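SusD superfamily protein (Bacteroides vulgatus, PDB 3MYV) probably binds polysaccharide at the cell surface as an outer-membrane lipoprotein of the SusD family, delivering glycan for uptake across the outer membrane. Local coordinates at residues L268-G273 with K321-E326; S239-F244 with R316-K321; H297-N302 with W310-L315; M37-D42 with G55-C60. All blocks are in the same frame, centred on the assembly; numbering follows the deposited sequence.

Contact 1 (L268-G273 with K321-E326). With NA (sodium ion), chain C.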
# COMPACT_ATOMS: atom_id res chain seq x y z
N LEU A 268 11.62 0.36 -12.73
CA LEU A 268 11.22 1.76 -12.95
C LEU A 268 11.96 2.75 -12.07
O LEU A 268 12.32 3.83 -12.52
CB LEU A 268 9.72 1.91 -12.73
CG LEU A 268 8.80 1.11 -13.65
CD1 LEU A 268 7.36 1.33 -13.14
CD2 LEU A 268 8.96 1.54 -15.08
N LEU A 269 12.17 2.41 -10.80
CA LEU A 269 12.83 3.33 -9.85
C LEU A 269 14.36 3.37 -10.05
O LEU A 269 15.03 4.25 -9.54
CB LEU A 269 12.54 2.95 -8.40
CG LEU A 269 11.17 3.31 -7.81
CD1 LEU A 269 11.22 3.16 -6.31
CD2 LEU A 269 10.74 4.73 -8.18
N ASN A 270 14.89 2.36 -10.70
CA ASN A 270 16.35 2.22 -10.78
C ASN A 270 16.95 3.17 -11.82
O ASN A 270 16.50 3.24 -12.96
CB ASN A 270 16.70 0.77 -11.10
CG ASN A 270 18.12 0.45 -10.82
OD1 ASN A 270 19.03 0.82 -11.58
ND2 ASN A 270 18.35 -0.32 -9.74
N TRP A 271 18.01 3.86 -11.42
CA TRP A 271 18.69 4.83 -12.27
C TRP A 271 19.16 4.17 -13.57
O TRP A 271 19.10 4.78 -14.64
CB TRP A 271 19.90 5.42 -11.52
CG TRP A 271 20.72 6.37 -12.32
CD1 TRP A 271 21.77 6.08 -13.13
CD2 TRP A 271 20.52 7.79 -12.41
NE1 TRP A 271 22.24 7.22 -13.72
CE2 TRP A 271 21.50 8.29 -13.29
CE3 TRP A 271 19.61 8.69 -11.82
CZ2 TRP A 271 21.60 9.64 -13.61
CZ3 TRP A 271 19.71 10.03 -12.13
CH2 TRP A 271 20.70 10.50 -13.02
N TYR A 272 19.61 2.92 -13.44
CA TYR A 272 20.15 2.14 -14.56
C TYR A 272 19.08 1.38 -15.35
O TYR A 272 19.40 0.73 -16.35
CB TYR A 272 21.19 1.18 -14.03
CG TYR A 272 22.29 1.94 -13.34
CD1 TYR A 272 23.26 2.61 -14.07
CD2 TYR A 272 22.29 2.08 -11.95
CE1 TYR A 272 24.24 3.38 -13.45
CE2 TYR A 272 23.27 2.83 -11.30
CZ TYR A 272 24.24 3.47 -12.05
OH TYR A 272 25.18 4.22 -11.41
N GLY A 273 17.83 1.45 -14.88
CA GLY A 273 16.67 0.82 -15.52
C GLY A 273 15.93 1.88 -16.33
O GLY A 273 16.50 2.47 -17.24
N LYS A 321 24.89 -1.45 -10.68
CA LYS A 321 24.66 -0.78 -11.97
C LYS A 321 23.91 -1.59 -13.04
O LYS A 321 23.93 -1.24 -14.24
CB LYS A 321 25.95 -0.15 -12.49
CG LYS A 321 26.63 0.75 -11.41
CD LYS A 321 27.46 1.87 -11.99
CE LYS A 321 28.19 2.69 -10.88
NZ LYS A 321 29.00 3.80 -11.49
N THR A 322 23.21 -2.64 -12.59
CA THR A 322 22.24 -3.35 -13.40
C THR A 322 20.89 -3.29 -12.69
O THR A 322 20.79 -3.69 -11.54
CB THR A 322 22.67 -4.82 -13.61
OG1 THR A 322 23.96 -4.83 -14.22
CG2 THR A 322 21.68 -5.58 -14.49
N ALA A 323 19.86 -2.76 -13.36
CA ALA A 323 18.53 -2.67 -12.77
C ALA A 323 17.92 -4.06 -12.73
O ALA A 323 18.00 -4.78 -13.71
CB ALA A 323 17.63 -1.72 -13.55
N PRO A 324 17.32 -4.44 -11.60
CA PRO A 324 16.76 -5.78 -11.43
C PRO A 324 15.38 -5.99 -12.09
O PRO A 324 14.52 -5.11 -12.07
CB PRO A 324 16.64 -5.89 -9.90
CG PRO A 324 16.30 -4.51 -9.49
CD PRO A 324 17.07 -3.60 -10.41
N LEU A 325 15.16 -7.17 -12.63
CA LEU A 325 13.86 -7.55 -13.22
C LEU A 325 12.96 -8.31 -12.24
O LEU A 325 11.76 -8.52 -12.50
CB LEU A 325 14.09 -8.41 -14.48
CG LEU A 325 14.87 -7.75 -15.63
CD1 LEU A 325 15.30 -8.74 -16.70
CD2 LEU A 325 14.08 -6.63 -16.26
N GLU A 326 13.53 -8.76 -11.12
CA GLU A 326 12.91 -9.80 -10.30
C GLU A 326 12.57 -9.36 -8.88
O GLU A 326 12.28 -10.21 -8.03
CB GLU A 326 13.83 -11.02 -10.24
CG GLU A 326 15.01 -10.92 -9.27
CD GLU A 326 16.30 -10.33 -9.87
OE1 GLU A 326 16.23 -9.41 -10.72
OE2 GLU A 326 17.40 -10.78 -9.45
NA NA C . 10.10 -10.19 -13.27
O HOH W 1 20.94 -1.68 -9.48
O HOH W 2 27.09 5.30 -12.91
O HOH W 3 11.18 -10.38 -15.46
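The phenol ring of Tyr-272 lies between two unlike neighbours. Over one face runs Lys-321, whose CA stands 3.8 Å from the ring centroid in a CH-pi contact, 16° off the ring normal. The indole of Trp-271 supplies its CD1 to the opposite face, above the centre of the ring. At the phenol edge, in the ring plane, sits water 2, bound both to Tyr-272 OH and to Lys-321 NZ. The lysine chain stays extended beyond CG and slants across the ring, so that its CD comes to 3.3 Å from Tyr-272 OH and the ammonium group reaches past the hydroxyl to that water.

The second flat group is the amide of Asn-270. Its CG is anti to the backbone N (chi1 -163°), which brings the amide up against Ala-323 and Pro-324: OD1 lies 3.5 Å from Ala-323 CB, and ND2 lies 3.6 Å from Pro-324 CD. OD1 also accepts from Tyr-272 N at 2.9 Å, closing an Asx turn inside the type I turn Asn-270 to Gly-273, while ND2 donates a hydrogen bond to water 1, which is bonded in turn to Thr-322 O. Packing is close where Ala-323 CB meets Gly-273 CA at 3.4 Å.

At the far end of 321-326, Leu-325 O binds the sodium ion together with Asn-254, Ser-255, Asp-258 and Pro-260. The turn follows helix 265-268, whose Tyr-267 touches Ala-323 and Leu-325, and Trp-271 and Tyr-272 reach the hairpin strands 299-304 and 307-312.

Contact 2 (S239-F244 with R316-K321)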
# COMPACT_ATOMS: atom_id res chain seq x y z
N SER A 239 17.46 -6.81 -0.39
CA SER A 239 18.03 -7.50 -1.53
C SER A 239 17.13 -8.59 -2.10
O SER A 239 16.43 -9.29 -1.36
CB SER A 239 19.36 -8.16 -1.12
OG SER A 239 19.92 -8.90 -2.19
N VAL A 240 17.25 -8.79 -3.40
CA VAL A 240 16.67 -9.95 -4.07
C VAL A 240 17.19 -11.27 -3.51
O VAL A 240 16.59 -12.31 -3.75
CB VAL A 240 16.93 -9.93 -5.61
CG1 VAL A 240 16.30 -8.71 -6.25
CG2 VAL A 240 18.45 -10.01 -5.92
N GLU A 241 18.31 -11.23 -2.82
CA GLU A 241 18.85 -12.41 -2.17
C GLU A 241 18.25 -12.65 -0.80
O GLU A 241 18.62 -13.59 -0.13
CB GLU A 241 20.38 -12.31 -2.07
CG GLU A 241 21.05 -12.07 -3.42
CD GLU A 241 22.57 -12.18 -3.37
OE1 GLU A 241 23.21 -11.43 -2.61
OE2 GLU A 241 23.12 -13.00 -4.13
N ALA A 242 17.32 -11.80 -0.35
CA ALA A 242 16.73 -11.94 0.97
C ALA A 242 15.20 -11.82 0.91
O ALA A 242 14.60 -11.18 1.75
CB ALA A 242 17.32 -10.90 1.91
N LYS A 243 14.58 -12.50 -0.06
CA LYS A 243 13.14 -12.37 -0.26
C LYS A 243 12.38 -13.00 0.92
O LYS A 243 12.88 -13.89 1.61
CB LYS A 243 12.70 -13.01 -1.59
CG LYS A 243 13.25 -12.27 -2.80
CD LYS A 243 12.82 -12.92 -4.10
CE LYS A 243 12.90 -11.95 -5.31
NZ LYS A 243 12.17 -12.46 -6.57
N PHE A 244 11.17 -12.49 1.15
CA PHE A 244 10.32 -12.98 2.23
C PHE A 244 11.05 -12.91 3.55
O PHE A 244 11.05 -13.88 4.31
CB PHE A 244 9.82 -14.39 1.90
CG PHE A 244 9.25 -14.51 0.51
CD1 PHE A 244 8.05 -13.86 0.17
CD2 PHE A 244 9.92 -15.20 -0.47
CE1 PHE A 244 7.55 -13.93 -1.12
CE2 PHE A 244 9.41 -15.27 -1.77
CZ PHE A 244 8.23 -14.65 -2.08
N ARG A 316 16.76 -3.87 -4.38
CA ARG A 316 18.19 -4.02 -4.61
C ARG A 316 18.49 -5.34 -5.34
O ARG A 316 18.12 -6.41 -4.87
CB ARG A 316 18.94 -3.95 -3.27
CG ARG A 316 18.73 -2.62 -2.52
CD ARG A 316 19.49 -2.56 -1.18
NE ARG A 316 20.93 -2.37 -1.33
CZ ARG A 316 21.55 -1.20 -1.45
NH1 ARG A 316 20.86 -0.04 -1.43
NH2 ARG A 316 22.88 -1.16 -1.56
N GLY A 317 19.18 -5.26 -6.46
CA GLY A 317 19.61 -6.44 -7.18
C GLY A 317 20.98 -6.85 -6.68
O GLY A 317 21.46 -6.31 -5.70
N THR A 318 21.60 -7.80 -7.36
CA THR A 318 22.95 -8.26 -7.02
C THR A 318 24.07 -7.37 -7.55
O THR A 318 25.20 -7.51 -7.11
CB THR A 318 23.18 -9.68 -7.53
OG1 THR A 318 23.07 -9.68 -8.95
CG2 THR A 318 22.14 -10.63 -6.94
N ASP A 319 23.76 -6.46 -8.49
CA ASP A 319 24.74 -5.54 -9.07
C ASP A 319 24.23 -4.09 -9.04
O ASP A 319 23.15 -3.80 -9.60
CB ASP A 319 25.04 -5.97 -10.52
CG ASP A 319 26.13 -5.10 -11.20
OD1 ASP A 319 27.06 -4.65 -10.51
OD2 ASP A 319 26.07 -4.87 -12.45
N LEU A 320 24.98 -3.18 -8.40
CA LEU A 320 24.55 -1.76 -8.29
C LEU A 320 24.11 -1.19 -9.63
O LEU A 320 23.06 -0.51 -9.72
CB LEU A 320 25.65 -0.84 -7.70
CG LEU A 320 25.40 0.71 -7.71
CD1 LEU A 320 24.21 1.16 -6.84
CD2 LEU A 320 26.67 1.51 -7.30
N LYS A 321 24.89 -1.45 -10.68
CA LYS A 321 24.66 -0.78 -11.97
C LYS A 321 23.91 -1.59 -13.04
O LYS A 321 23.93 -1.24 -14.24
CB LYS A 321 25.95 -0.15 -12.49
CG LYS A 321 26.63 0.75 -11.41
CD LYS A 321 27.46 1.87 -11.99
CE LYS A 321 28.19 2.69 -10.88
NZ LYS A 321 29.00 3.80 -11.49
O HOH W 4 21.66 -7.13 -3.10
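Val-240 faces the 316-321 loop, and its side chain meets that loop atom by atom. Val-240 CB stands 3.8 Å from Arg-316 O. From there CG1, anti to the carbonyl carbon (chi1 -62°), comes to 3.2 Å from Arg-316 O, and CG2 meets Gly-317 CA and, at 3.9 Å, the methyl CG2 of Thr-318. The two side chains cross at about a right angle. That threonine methyl also takes the end of Glu-241, whose extended chain brings Glu-241 OE2 within 3.8 Å of Thr-318 CG2.

In the backbone, Val-240 N donates to Arg-316 O at 2.9 Å, almost straight in line with the carbonyl, and Ser-239 CA adds a CA-H...O contact to that oxygen. Ser-239 OG accepts from Glu-241 N at 2.9 Å and is joined through water 4 to Gly-317 O, so the serine ties the turn of its own segment to the opposite loop. The guanidinium of Arg-316 leads away, its NH1 bonded to Tyr-313 O.

Two surface loops of the SusD-family region are thus joined by a single beta bridge, Ser-239 with Arg-316, with an ST turn closed by Ser-239 OG directly after it.

Contact 3 (H297-N302 with W310-L315)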
# COMPACT_ATOMS: atom_id res chain seq x y z
N HIS A 297 21.23 5.06 3.68
CA HIS A 297 22.13 4.24 2.89
C HIS A 297 21.46 3.59 1.69
O HIS A 297 22.15 3.01 0.84
CB HIS A 297 22.77 3.15 3.76
CG HIS A 297 23.44 3.67 5.00
ND1 HIS A 297 23.95 2.83 5.96
CD2 HIS A 297 23.67 4.93 5.43
CE1 HIS A 297 24.48 3.55 6.93
NE2 HIS A 297 24.33 4.83 6.64
N LEU A 298 20.13 3.68 1.62
CA LEU A 298 19.37 3.28 0.43
C LEU A 298 19.33 4.36 -0.65
O LEU A 298 18.78 4.14 -1.71
CB LEU A 298 17.93 2.89 0.82
CG LEU A 298 17.73 1.74 1.82
CD1 LEU A 298 16.25 1.44 2.01
CD2 LEU A 298 18.47 0.46 1.34
N LEU A 299 19.89 5.54 -0.40
CA LEU A 299 19.89 6.59 -1.41
C LEU A 299 21.17 6.56 -2.21
O LEU A 299 22.23 6.35 -1.65
CB LEU A 299 19.76 7.96 -0.75
CG LEU A 299 18.51 8.23 0.06
CD1 LEU A 299 18.51 9.69 0.61
CD2 LEU A 299 17.26 7.93 -0.77
N GLU A 300 21.06 6.84 -3.50
CA GLU A 300 22.20 6.85 -4.40
C GLU A 300 22.26 8.17 -5.14
O GLU A 300 21.28 8.59 -5.76
CB GLU A 300 22.06 5.73 -5.41
CG GLU A 300 22.32 4.37 -4.80
CD GLU A 300 23.77 4.17 -4.40
OE1 GLU A 300 24.65 4.83 -5.00
OE2 GLU A 300 24.02 3.36 -3.46
N GLU A 301 23.42 8.81 -5.07
CA GLU A 301 23.60 10.13 -5.65
C GLU A 301 23.94 10.02 -7.14
O GLU A 301 24.72 9.18 -7.55
CB GLU A 301 24.72 10.88 -4.94
CG GLU A 301 24.85 12.32 -5.32
CD GLU A 301 26.15 12.97 -4.84
OE1 GLU A 301 26.48 12.86 -3.64
OE2 GLU A 301 26.84 13.59 -5.67
N ASN A 302 23.38 10.92 -7.94
CA ASN A 302 23.81 11.06 -9.32
C ASN A 302 23.49 12.47 -9.81
O ASN A 302 23.26 13.38 -8.99
CB ASN A 302 23.18 9.97 -10.20
CG ASN A 302 24.08 9.54 -11.32
OD1 ASN A 302 24.53 10.36 -12.11
ND2 ASN A 302 24.39 8.23 -11.37
N TRP A 310 19.07 12.40 -6.02
CA TRP A 310 19.21 11.11 -5.37
C TRP A 310 18.06 10.20 -5.80
O TRP A 310 16.88 10.61 -5.81
CB TRP A 310 19.21 11.27 -3.85
CG TRP A 310 20.41 11.98 -3.29
CD1 TRP A 310 21.53 11.41 -2.77
CD2 TRP A 310 20.59 13.40 -3.18
NE1 TRP A 310 22.41 12.38 -2.37
CE2 TRP A 310 21.86 13.61 -2.60
CE3 TRP A 310 19.80 14.50 -3.53
CZ2 TRP A 310 22.35 14.88 -2.35
CZ3 TRP A 310 20.30 15.77 -3.28
CH2 TRP A 310 21.56 15.95 -2.69
N TRP A 311 18.41 8.95 -6.11
CA TRP A 311 17.41 7.96 -6.45
C TRP A 311 17.36 6.93 -5.34
O TRP A 311 18.26 6.85 -4.52
CB TRP A 311 17.67 7.32 -7.83
CG TRP A 311 18.91 6.53 -8.04
CD1 TRP A 311 20.15 7.04 -8.35
CD2 TRP A 311 19.07 5.10 -8.02
NE1 TRP A 311 21.05 6.02 -8.51
CE2 TRP A 311 20.41 4.82 -8.32
CE3 TRP A 311 18.20 4.03 -7.76
CZ2 TRP A 311 20.92 3.50 -8.34
CZ3 TRP A 311 18.69 2.75 -7.82
CH2 TRP A 311 20.03 2.49 -8.10
N LEU A 312 16.27 6.19 -5.31
CA LEU A 312 15.98 5.31 -4.20
C LEU A 312 16.35 3.89 -4.62
O LEU A 312 15.73 3.30 -5.49
CB LEU A 312 14.51 5.33 -3.80
CG LEU A 312 14.15 4.43 -2.62
CD1 LEU A 312 14.85 4.91 -1.34
CD2 LEU A 312 12.59 4.37 -2.44
N TYR A 313 17.34 3.35 -3.93
CA TYR A 313 17.79 2.02 -4.18
C TYR A 313 17.32 1.08 -3.06
O TYR A 313 18.09 0.47 -2.31
CB TYR A 313 19.30 2.04 -4.37
CG TYR A 313 19.88 0.77 -4.93
CD1 TYR A 313 19.13 -0.05 -5.79
CD2 TYR A 313 21.18 0.41 -4.65
CE1 TYR A 313 19.67 -1.18 -6.33
CE2 TYR A 313 21.73 -0.77 -5.19
CZ TYR A 313 20.96 -1.55 -6.02
OH TYR A 313 21.50 -2.69 -6.57
N LYS A 314 16.00 0.97 -2.98
CA LYS A 314 15.35 0.11 -2.02
C LYS A 314 15.02 -1.26 -2.60
O LYS A 314 14.91 -2.22 -1.86
CB LYS A 314 14.10 0.81 -1.45
CG LYS A 314 13.30 -0.03 -0.49
CD LYS A 314 12.19 0.75 0.19
CE LYS A 314 12.57 1.28 1.53
NZ LYS A 314 11.45 2.00 2.32
N LEU A 315 14.89 -1.38 -3.92
CA LEU A 315 14.69 -2.67 -4.53
C LEU A 315 16.02 -3.08 -5.15
O LEU A 315 16.39 -2.69 -6.28
CB LEU A 315 13.54 -2.59 -5.57
CG LEU A 315 12.18 -2.22 -4.92
CD1 LEU A 315 11.87 -0.68 -4.97
CD2 LEU A 315 11.05 -2.96 -5.57
O HOH W 5 25.13 12.08 -1.40
O HOH W 6 23.82 6.05 -9.37
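Leu-298 O receives the shortest hydrogen bond between the two segments: Tyr-313 N donates to it at 2.8 Å, nearly head-on to the carbonyl. Next along the chain, Glu-300 and Trp-311 bond to each other twice, Glu-300 N giving to Trp-311 O at 3.0 Å and Trp-311 N to Glu-300 O at 2.9 Å. Each of these two oxygens also meets a CA from the facing strand, Leu-299 CA at Trp-311 O and Trp-310 CA at Glu-300 O.

This is the ladder of an antiparallel beta hairpin, strands 299-304 and 307-312, a two-stranded sheet. Glu-300 and Trp-311 form the hydrogen-bonded pair, and the non-hydrogen-bonded pairs Leu-299 with Leu-312 and Glu-301 with Trp-310 flank it.

On the Glu-300 side, the indole of Trp-311 lies beneath the glutamate: CB sits over one face of the five-membered ring, 3.6 Å from its centroid. The indole is placed there by chi1 of 63°, which sets CG between the backbone N and the carbonyl carbon. Glu-300 bends at chi2, and its CG comes to 3.8 Å from Tyr-313 CB. In the indole plane, NE1 donates to water 6, which also accepts a hydrogen bond from Asn-302 ND2.

The other side carries Leu-299, Leu-312, Glu-301 and Trp-310. Leu-299 CD2 meets Leu-312 CD1 at 3.9 Å; helix 281-288 packs on Leu-299 and Trp-310, and Val-279 touches these two and Leu-312. Glu-301 runs alongside Trp-310, and water 5 links its OE1 to the indole NE1. Past the strand end, Leu-298 CD1 rests 3.7 Å from Lys-314 CE, while the ammonium continues to Val-392 O and a salt bridge with Glu-394.

Contact 4 (M37-D42 with G55-C60)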
# COMPACT_ATOMS: atom_id res chain seq x y z
N MSE A 37 0.44 0.91 -7.90
CA MSE A 37 -0.01 1.31 -6.54
C MSE A 37 1.08 2.14 -5.83
O MSE A 37 0.78 3.10 -5.11
CB MSE A 37 -0.34 0.08 -5.67
CG MSE A 37 -1.77 -0.26 -5.40
SE MSE A 37 -3.09 1.10 -5.16
CE MSE A 37 -2.17 2.54 -4.32
N PHE A 38 2.32 1.80 -6.09
CA PHE A 38 3.46 2.43 -5.45
C PHE A 38 3.73 3.75 -6.09
O PHE A 38 4.00 4.72 -5.40
CB PHE A 38 4.66 1.50 -5.47
CG PHE A 38 4.38 0.17 -4.82
CD1 PHE A 38 4.25 0.08 -3.44
CD2 PHE A 38 4.21 -0.96 -5.57
CE1 PHE A 38 3.95 -1.11 -2.84
CE2 PHE A 38 3.91 -2.17 -4.98
CZ PHE A 38 3.79 -2.25 -3.63
N ALA A 39 3.65 3.81 -7.42
CA ALA A 39 3.76 5.09 -8.12
C ALA A 39 2.76 6.07 -7.55
O ALA A 39 3.06 7.24 -7.32
CB ALA A 39 3.55 4.89 -9.61
N TYR A 40 1.56 5.57 -7.32
CA TYR A 40 0.45 6.40 -6.88
C TYR A 40 0.72 6.95 -5.47
O TYR A 40 0.69 8.16 -5.24
CB TYR A 40 -0.84 5.58 -6.92
CG TYR A 40 -2.10 6.39 -6.78
CD1 TYR A 40 -2.57 6.76 -5.53
CD2 TYR A 40 -2.82 6.78 -7.91
CE1 TYR A 40 -3.75 7.52 -5.39
CE2 TYR A 40 -3.98 7.55 -7.78
CZ TYR A 40 -4.43 7.91 -6.52
OH TYR A 40 -5.58 8.67 -6.41
N GLY A 41 1.03 6.05 -4.55
CA GLY A 41 1.30 6.42 -3.16
C GLY A 41 2.54 7.27 -2.89
O GLY A 41 2.56 8.06 -1.96
N ASP A 42 3.60 7.07 -3.67
CA ASP A 42 4.86 7.79 -3.47
C ASP A 42 4.95 9.06 -4.32
O ASP A 42 5.36 10.12 -3.82
CB ASP A 42 6.04 6.89 -3.79
CG ASP A 42 6.29 5.86 -2.70
OD1 ASP A 42 6.72 6.28 -1.63
OD2 ASP A 42 6.08 4.64 -2.94
N GLY A 55 5.35 8.18 -18.41
CA GLY A 55 4.77 7.00 -17.80
C GLY A 55 4.02 7.27 -16.51
O GLY A 55 3.69 8.41 -16.16
N VAL A 56 3.75 6.19 -15.79
CA VAL A 56 2.84 6.24 -14.63
C VAL A 56 3.40 7.05 -13.47
O VAL A 56 2.65 7.74 -12.76
CB VAL A 56 2.40 4.82 -14.15
CG1 VAL A 56 3.56 4.06 -13.53
CG2 VAL A 56 1.22 4.91 -13.18
N CYS A 57 4.71 7.02 -13.26
CA CYS A 57 5.31 7.87 -12.23
C CYS A 57 5.03 9.35 -12.55
O CYS A 57 4.66 10.13 -11.68
CB CYS A 57 6.82 7.63 -12.10
SG CYS A 57 7.24 6.05 -11.26
N ASN A 58 5.19 9.70 -13.82
CA ASN A 58 5.06 11.08 -14.26
C ASN A 58 3.61 11.60 -14.14
O ASN A 58 3.37 12.66 -13.55
CB ASN A 58 5.60 11.23 -15.66
CG ASN A 58 5.64 12.67 -16.12
OD1 ASN A 58 4.65 13.18 -16.60
ND2 ASN A 58 6.77 13.31 -15.95
N THR A 59 2.65 10.84 -14.66
CA THR A 59 1.25 11.23 -14.64
C THR A 59 0.74 11.24 -13.20
O THR A 59 0.03 12.15 -12.83
CB THR A 59 0.40 10.34 -15.57
OG1 THR A 59 0.46 8.96 -15.15
CG2 THR A 59 0.89 10.48 -17.07
N CYS A 60 1.15 10.28 -12.36
CA CYS A 60 0.79 10.38 -10.92
C CYS A 60 1.38 11.63 -10.26
O CYS A 60 0.69 12.39 -9.58
CB CYS A 60 1.21 9.12 -10.16
SG CYS A 60 0.19 7.66 -10.56
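Ala-39 CB points into the other helix and overlaps Val-56, whose CG1 lies 4.0 Å away, with Cys-57 SG beside it at 4.2 Å. This is helix-helix packing within the N-terminal part of the SusD-type fold: helix 36-43 lies against helix 56-61, the axes of the two short segments 8.8 Å apart at their closest and their directions 33° apart. With only a methyl at Ala-39 between them, the backbones come near, and Ala-39 CA and Cys-57 CA are only 5.2 Å apart.

Val-56 reaches the alanine with a single branch. Its chi1 of 69° sets CG1 between its own backbone N and carbonyl carbon, and that methyl makes the contact. One turn further on, Cys-60 takes up the other end of the interface, its CB resting against the carbonyl oxygen of Ala-39. Gly-55 holds the N-cap position of the second helix.

Around the pair, Trp-265 of helix 265-268 touches both Ala-39 and Cys-57, and stacks on the ring of Phe-38. Met-43 closes in on Cys-57 and Cys-60, while Lys-44 makes a cation-pi contact with Tyr-40 and hydrogen-bonds to Cys-60 O through NZ.

The Tyr-40 side chain starts off away from the second helix, yet its ring still meets the cysteine sulfur obliquely: Cys-60 SG is 4.1 Å from Tyr-40 CD2 and 3.9 Å from Tyr-40 CA.

In the fold
Contacts 1, 2 and 3 form one cluster, their centres 11 to 13 Å apart, and along the chain the hairpin of contact 3 is nested inside the loops closed by both others. Contacts 1 and 2 share Lys-321 and are joined again where Lys-243 NZ meets Glu-326 O at 2.7 Å. Trp-271 of contact 1 packs on Trp-311 of contact 3, and Leu-320 of contact 2 touches Tyr-313. The sodium ion belongs to contact 1 through Leu-325, and the Val-240 side chain is about 9 Å from it. Contact 4 stands apart, its centre about 17 Å from that of contact 1, with nearest atoms about 5 Å apart.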